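Local structure of diaminopimelate decarboxylase (Phaeodactylum tricornutum, 7JPJ) at residues A40-A43 and C44-F47; F47-A50 and Y51-V55; K426-T429 and L430-Y434. The protein probably catalyses the pyridoxal 5'-phosphate-dependent decarboxylation of diaminopimelate to lysine, working as an obligate dimer. All blocks are in the same frame, centred on the assembly; numbering follows the deposited sequence.

Contact 1: A40-A43 and C44-F47; sequences AADA and CLAF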
# COMPACT_ATOMS: atom_id res chain seq x y z
N ALA A 40 26.89 -3.84 1.25
CA ALA A 40 26.29 -3.25 0.06
C ALA A 40 26.96 -1.93 -0.30
O ALA A 40 27.21 -1.65 -1.48
CB ALA A 40 24.79 -3.04 0.28
N ALA A 41 27.27 -1.10 0.71
CA ALA A 41 27.94 0.17 0.45
C ALA A 41 29.29 -0.05 -0.21
O ALA A 41 29.63 0.60 -1.21
CB ALA A 41 28.09 0.95 1.75
N ASP A 42 30.09 -0.97 0.33
CA ASP A 42 31.40 -1.26 -0.24
C ASP A 42 31.27 -1.86 -1.64
O ASP A 42 32.05 -1.52 -2.54
CB ASP A 42 32.18 -2.19 0.68
CG ASP A 42 32.97 -1.45 1.74
OD1 ASP A 42 33.06 -0.20 1.65
OD2 ASP A 42 33.49 -2.10 2.67
N ALA A 43 30.30 -2.75 -1.84
CA ALA A 43 30.12 -3.36 -3.15
C ALA A 43 29.74 -2.32 -4.21
O ALA A 43 30.12 -2.47 -5.37
CB ALA A 43 29.05 -4.45 -3.08
N CYS A 44 29.01 -1.28 -3.82
CA CYS A 44 28.63 -0.25 -4.78
C CYS A 44 29.77 0.74 -5.02
O CYS A 44 30.00 1.16 -6.16
CB CYS A 44 27.38 0.48 -4.32
SG CYS A 44 25.90 -0.55 -4.28
N LEU A 45 30.48 1.12 -3.96
CA LEU A 45 31.64 2.00 -4.11
C LEU A 45 32.77 1.34 -4.90
O LEU A 45 33.70 2.05 -5.31
CB LEU A 45 32.15 2.43 -2.74
CG LEU A 45 31.26 3.42 -1.98
CD1 LEU A 45 31.60 3.43 -0.50
CD2 LEU A 45 31.38 4.81 -2.58
N ALA A 46 32.72 0.03 -5.10
CA ALA A 46 33.69 -0.70 -5.90
C ALA A 46 33.22 -0.94 -7.33
O ALA A 46 33.78 -1.78 -8.03
CB ALA A 46 34.03 -2.03 -5.22
N PHE A 47 32.19 -0.21 -7.77
CA PHE A 47 31.67 -0.38 -9.11
C PHE A 47 32.72 0.02 -10.14
O PHE A 47 33.35 1.09 -9.99
CB PHE A 47 30.40 0.47 -9.29
CG PHE A 47 29.55 0.05 -10.45
CD1 PHE A 47 29.80 0.53 -11.73
CD2 PHE A 47 28.47 -0.80 -10.27
CE1 PHE A 47 29.01 0.15 -12.80
CE2 PHE A 47 27.68 -1.18 -11.33
CZ PHE A 47 27.95 -0.70 -12.60
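Leu45 and Ala41 meet through the backbone at the last turn of helix 34-45: Leu45 N gives a nearly straight hydrogen bond of 2.9 Å to Ala41 O. One residue earlier the same i to i+4 pattern joins Cys44 N to Ala40 O at 3.0 Å. Toward Ala46 the bonding weakens. The bond from Ala46 N to Asp42 O is weak, bent to 124°, and Phe47 N turns instead to Cys44 O, an i to i+3 bond that leads the chain out of the helix.

The side chains follow this winding. Ala41, buried against Ile76, suits a place where only a methyl is needed. Leu45 has CG beside its own backbone N (chi1 -71°), which folds the branch back along the helix, and Leu45 CG lies 3.3 Å from Ala41 O. Cys44 CB lies 3.6 Å from Ala40 O, one turn back. Ala46, at the exposed end, rests its methyl CB 3.4 Å from Asp42 O.

Asp42 is on the solvent side, where its carboxylate has a long, weak ion pair with Lys74. This is the C-terminal turn of an alpha helix, leading toward barrel strand 53-58 of the pyridoxal-binding domain. On the buried side, Cys44 packs against Val55 of that strand and against Tyr283 and Leu284 of helix 282-285, while the ring of Phe47 leads away from the turn onto Met276 and Ile278 of strand 275-278.

Contact 2: F47-A50 and Y51-V55; sequences FPNA and YGLTV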
# COMPACT_ATOMS: atom_id res chain seq x y z
N PHE A 47 32.19 -0.21 -7.77
CA PHE A 47 31.67 -0.38 -9.11
C PHE A 47 32.72 0.02 -10.14
O PHE A 47 33.35 1.09 -9.99
CB PHE A 47 30.40 0.47 -9.29
CG PHE A 47 29.55 0.05 -10.45
CD1 PHE A 47 29.80 0.53 -11.73
CD2 PHE A 47 28.47 -0.80 -10.27
CE1 PHE A 47 29.01 0.15 -12.80
CE2 PHE A 47 27.68 -1.18 -11.33
CZ PHE A 47 27.95 -0.70 -12.60
N PRO A 48 32.96 -0.78 -11.17
CA PRO A 48 33.96 -0.42 -12.18
C PRO A 48 33.59 0.86 -12.91
O PRO A 48 32.48 1.00 -13.42
CB PRO A 48 33.97 -1.63 -13.12
CG PRO A 48 33.38 -2.75 -12.32
CD PRO A 48 32.38 -2.11 -11.41
N ASN A 49 34.53 1.80 -12.94
CA ASN A 49 34.32 3.09 -13.60
C ASN A 49 35.58 3.47 -14.36
O ASN A 49 36.69 3.06 -14.00
CB ASN A 49 33.95 4.19 -12.60
CG ASN A 49 35.06 4.49 -11.61
OD1 ASN A 49 35.70 5.53 -11.68
ND2 ASN A 49 35.27 3.57 -10.67
N ALA A 50 35.41 4.27 -15.41
CA ALA A 50 36.53 4.68 -16.25
C ALA A 50 37.17 5.97 -15.76
O ALA A 50 38.39 6.04 -15.60
CB ALA A 50 36.07 4.82 -17.70
N TYR A 51 36.36 7.01 -15.51
CA TYR A 51 36.88 8.33 -15.19
C TYR A 51 36.20 8.93 -13.96
O TYR A 51 36.13 10.15 -13.82
CB TYR A 51 36.72 9.27 -16.39
CG TYR A 51 37.20 8.66 -17.69
CD1 TYR A 51 38.55 8.49 -17.94
CD2 TYR A 51 36.29 8.25 -18.66
CE1 TYR A 51 38.99 7.93 -19.12
CE2 TYR A 51 36.73 7.68 -19.85
CZ TYR A 51 38.08 7.53 -20.07
OH TYR A 51 38.53 6.97 -21.24
N GLY A 52 35.70 8.08 -13.06
CA GLY A 52 35.08 8.58 -11.85
C GLY A 52 33.68 8.05 -11.60
O GLY A 52 32.88 7.90 -12.53
N LEU A 53 33.36 7.77 -10.33
CA LEU A 53 32.10 7.17 -9.95
C LEU A 53 31.48 7.94 -8.78
O LEU A 53 32.19 8.41 -7.89
CB LEU A 53 32.28 5.70 -9.55
CG LEU A 53 31.13 5.02 -8.80
CD1 LEU A 53 29.99 4.68 -9.75
CD2 LEU A 53 31.61 3.78 -8.06
N THR A 54 30.16 8.06 -8.80
CA THR A 54 29.38 8.58 -7.68
C THR A 54 28.22 7.63 -7.43
O THR A 54 27.48 7.29 -8.37
CB THR A 54 28.85 9.99 -7.95
OG1 THR A 54 29.94 10.85 -8.32
CG2 THR A 54 28.17 10.55 -6.70
N VAL A 55 28.05 7.21 -6.19
CA VAL A 55 26.94 6.34 -5.79
C VAL A 55 25.90 7.18 -5.09
O VAL A 55 26.19 7.86 -4.09
CB VAL A 55 27.43 5.19 -4.89
CG1 VAL A 55 26.25 4.36 -4.42
CG2 VAL A 55 28.44 4.34 -5.63
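Ala50 and Tyr51, neighbours at the bend between helix 34-45 and strand 53-58, fold onto each other: the methyl of Ala50 sits over one face of the tyrosine ring, its CB 3.8 Å from the ring centroid of Tyr51 and 23° off the normal, a CH-pi contact displaced toward the rim. Tyr51 holds CG beside its own backbone N (chi1 -48°), which swings the ring back over the preceding peptide, with Tyr51 CG 3.3 Å from Ala50 C. A methyl is small enough to approach the ring face closely.

Leu53, the third main contributor, turns its side chain back toward the incoming chain. Leu53 CD2 packs 3.7 Å from Phe47 CB, and Leu53 CB lies 3.7 Å from Asn49 CG, the side chains of Asn49 and Leu53 crossing at roughly a right angle. Asn49 suits this place because its amide can serve both arms of the turn. Asn49 ND2 gives a nearly straight bond of 3.2 Å to Phe47 O, in the plane of that carbonyl, which fixes the amide's rotation; Asn49 OD1 receives a weak, bent bond of 2.9 Å from Gly52 N. Gly52 has a positive phi of 127°, where a side chain would press on the preceding carbonyl, a conformation that by itself calls for glycine.

The whole is a helix-to-strand connection of the TIM-barrel-type domain. Tyr51 and Ala50 face helix 252-270 through Ala267 and Phe263. Beyond the turn, Gly52 and Thr54 bond through their backbones to Met276 of the parallel strand 275-278, and the Met276 side chain also touches Asn49 and Leu53.

Contact 3: K426-T429 and L430-Y434; sequences KRQT and LSQIY. With SO4 (sulfate ion), chain E.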
# COMPACT_ATOMS: atom_id res chain seq x y z
N LYS A 426 10.65 5.01 17.41
CA LYS A 426 9.75 4.44 18.39
C LYS A 426 8.40 4.10 17.76
O LYS A 426 8.00 4.69 16.75
CB LYS A 426 9.56 5.40 19.57
CG LYS A 426 9.09 6.80 19.19
CD LYS A 426 8.93 7.68 20.43
CE LYS A 426 8.60 9.12 20.06
NZ LYS A 426 8.39 9.97 21.27
N ARG A 427 7.72 3.13 18.35
CA ARG A 427 6.41 2.72 17.85
C ARG A 427 5.44 3.89 17.89
O ARG A 427 5.46 4.71 18.82
CB ARG A 427 5.87 1.56 18.67
CG ARG A 427 4.55 0.99 18.17
CD ARG A 427 4.06 -0.17 19.03
NE ARG A 427 5.14 -1.10 19.36
CZ ARG A 427 5.53 -2.10 18.57
NH1 ARG A 427 4.92 -2.31 17.42
NH2 ARG A 427 6.52 -2.89 18.95
N GLN A 428 4.60 3.98 16.87
CA GLN A 428 3.58 5.02 16.81
C GLN A 428 2.47 4.73 17.82
O GLN A 428 2.13 3.57 18.07
CB GLN A 428 3.02 5.11 15.40
CG GLN A 428 2.17 6.33 15.11
CD GLN A 428 1.62 6.30 13.70
OE1 GLN A 428 1.37 5.24 13.15
NE2 GLN A 428 1.44 7.48 13.12
N THR A 429 1.92 5.78 18.41
CA THR A 429 0.80 5.60 19.31
C THR A 429 -0.51 5.68 18.54
O THR A 429 -0.57 6.20 17.42
CB THR A 429 0.81 6.63 20.44
OG1 THR A 429 0.38 7.90 19.92
CG2 THR A 429 2.20 6.78 21.02
N LEU A 430 -1.57 5.15 19.15
CA LEU A 430 -2.88 5.15 18.50
C LEU A 430 -3.34 6.57 18.22
O LEU A 430 -3.82 6.87 17.11
CB LEU A 430 -3.89 4.42 19.37
CG LEU A 430 -5.32 4.41 18.83
CD1 LEU A 430 -5.40 3.60 17.55
CD2 LEU A 430 -6.29 3.88 19.87
N SER A 431 -3.21 7.47 19.20
CA SER A 431 -3.70 8.84 19.01
C SER A 431 -2.94 9.57 17.91
O SER A 431 -3.49 10.49 17.30
CB SER A 431 -3.61 9.60 20.34
OG SER A 431 -2.43 10.39 20.40
N GLN A 432 -1.69 9.18 17.63
CA GLN A 432 -0.95 9.79 16.53
C GLN A 432 -1.53 9.46 15.17
O GLN A 432 -1.28 10.20 14.21
CB GLN A 432 0.51 9.36 16.57
CG GLN A 432 1.37 10.09 17.58
CD GLN A 432 2.74 9.46 17.72
OE1 GLN A 432 2.86 8.25 17.91
NE2 GLN A 432 3.78 10.28 17.62
N ILE A 433 -2.29 8.37 15.05
CA ILE A 433 -2.84 7.97 13.76
C ILE A 433 -3.88 8.96 13.28
O ILE A 433 -3.96 9.26 12.08
CB ILE A 433 -3.40 6.54 13.85
CG1 ILE A 433 -2.33 5.57 14.35
CG2 ILE A 433 -3.94 6.09 12.51
CD1 ILE A 433 -2.80 4.13 14.47
N TYR A 434 -4.70 9.50 14.18
CA TYR A 434 -5.73 10.47 13.83
C TYR A 434 -5.49 11.80 14.52
O TYR A 434 -6.44 12.50 14.91
CB TYR A 434 -7.13 9.94 14.13
CG TYR A 434 -7.31 9.30 15.49
CD1 TYR A 434 -7.67 10.06 16.60
CD2 TYR A 434 -7.17 7.93 15.66
CE1 TYR A 434 -7.86 9.48 17.84
CE2 TYR A 434 -7.35 7.34 16.90
CZ TYR A 434 -7.70 8.12 17.98
OH TYR A 434 -7.88 7.53 19.22
S SO4 E . -1.28 3.19 22.46
O1 SO4 E . -0.58 2.29 23.37
O2 SO4 E . -0.45 3.44 21.29
O3 SO4 E . -2.55 2.59 22.04
O4 SO4 E . -1.56 4.45 23.15
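Thr429 and Gln432 grip one another where the chain enters the short, weakly bonded helix 430-433, and this is the tight part of the contact. Thr429 N gives Gln432 OE1 a straight hydrogen bond of 2.7 Å (179°), in the plane of the amide carbonyl. Gln432 OE1 also accepts from Thr429 OG1 at 3.2 Å, this donor standing above the carbonyl plane. In return Gln432 N makes weak bonds to Thr429 OG1, 3.3 Å away, and to Thr429 O. Gln432 places CG beside its own backbone N (chi1 -79°) and runs extended beyond it, a reach that carries the amide back across the first turn to the N-cap threonine. The threonine hydroxyl suits the N-cap because it can donate to the side chain while accepting from the helix backbone.

Gln428 packs against this pair, its CG 3.5 Å from Gln432 OE1, the two amide planes turned 67° apart. Its own OE1 is held by Asn403 and by the backbone of Glu409, and Ile433 CG1 lies 3.6 Å from Thr429 O on the buried side.

The looser side is that of exposed Ser431, whose hydroxyl only approaches that of Thr429 without a hydrogen bond between them. Separately, at the helix start, a sulfate, probably from the crystallisation liquor, takes a 3.0 Å hydrogen bond from Leu430 N to its O2. An anion there would probably be favoured by the first NH groups and the helix dipole.

Asn436 OD1 and Asp91 OD2 of the second subunit form hydrogen bonds with Gln432 NE2 and Tyr434 OH. The reciprocal bonding of Thr429 and Gln432 is a capping box, here starting a helix at the dimer interface.

In the fold
Contacts 1 and 2 are successive pieces of one connection, sharing Phe47: helix 34-45 ends in the first and the chain reverses into strand 53-58 in the second, with Cys44 O packed against Val55 and Leu53. Both lie in the pyridoxal-binding domain, of TIM-barrel type. Contact 1 is partly buried and relies on main-chain helix bonds; contact 2 is nearer the surface and uses an asparagine amide and a methyl on a ring. Contact 3, its centre about 37 Å from that of contact 1 and 43 Å from that of contact 2, across the chain's centre, is also a surface contact, but a polar one that begins a helix, and it alone touches the second subunit.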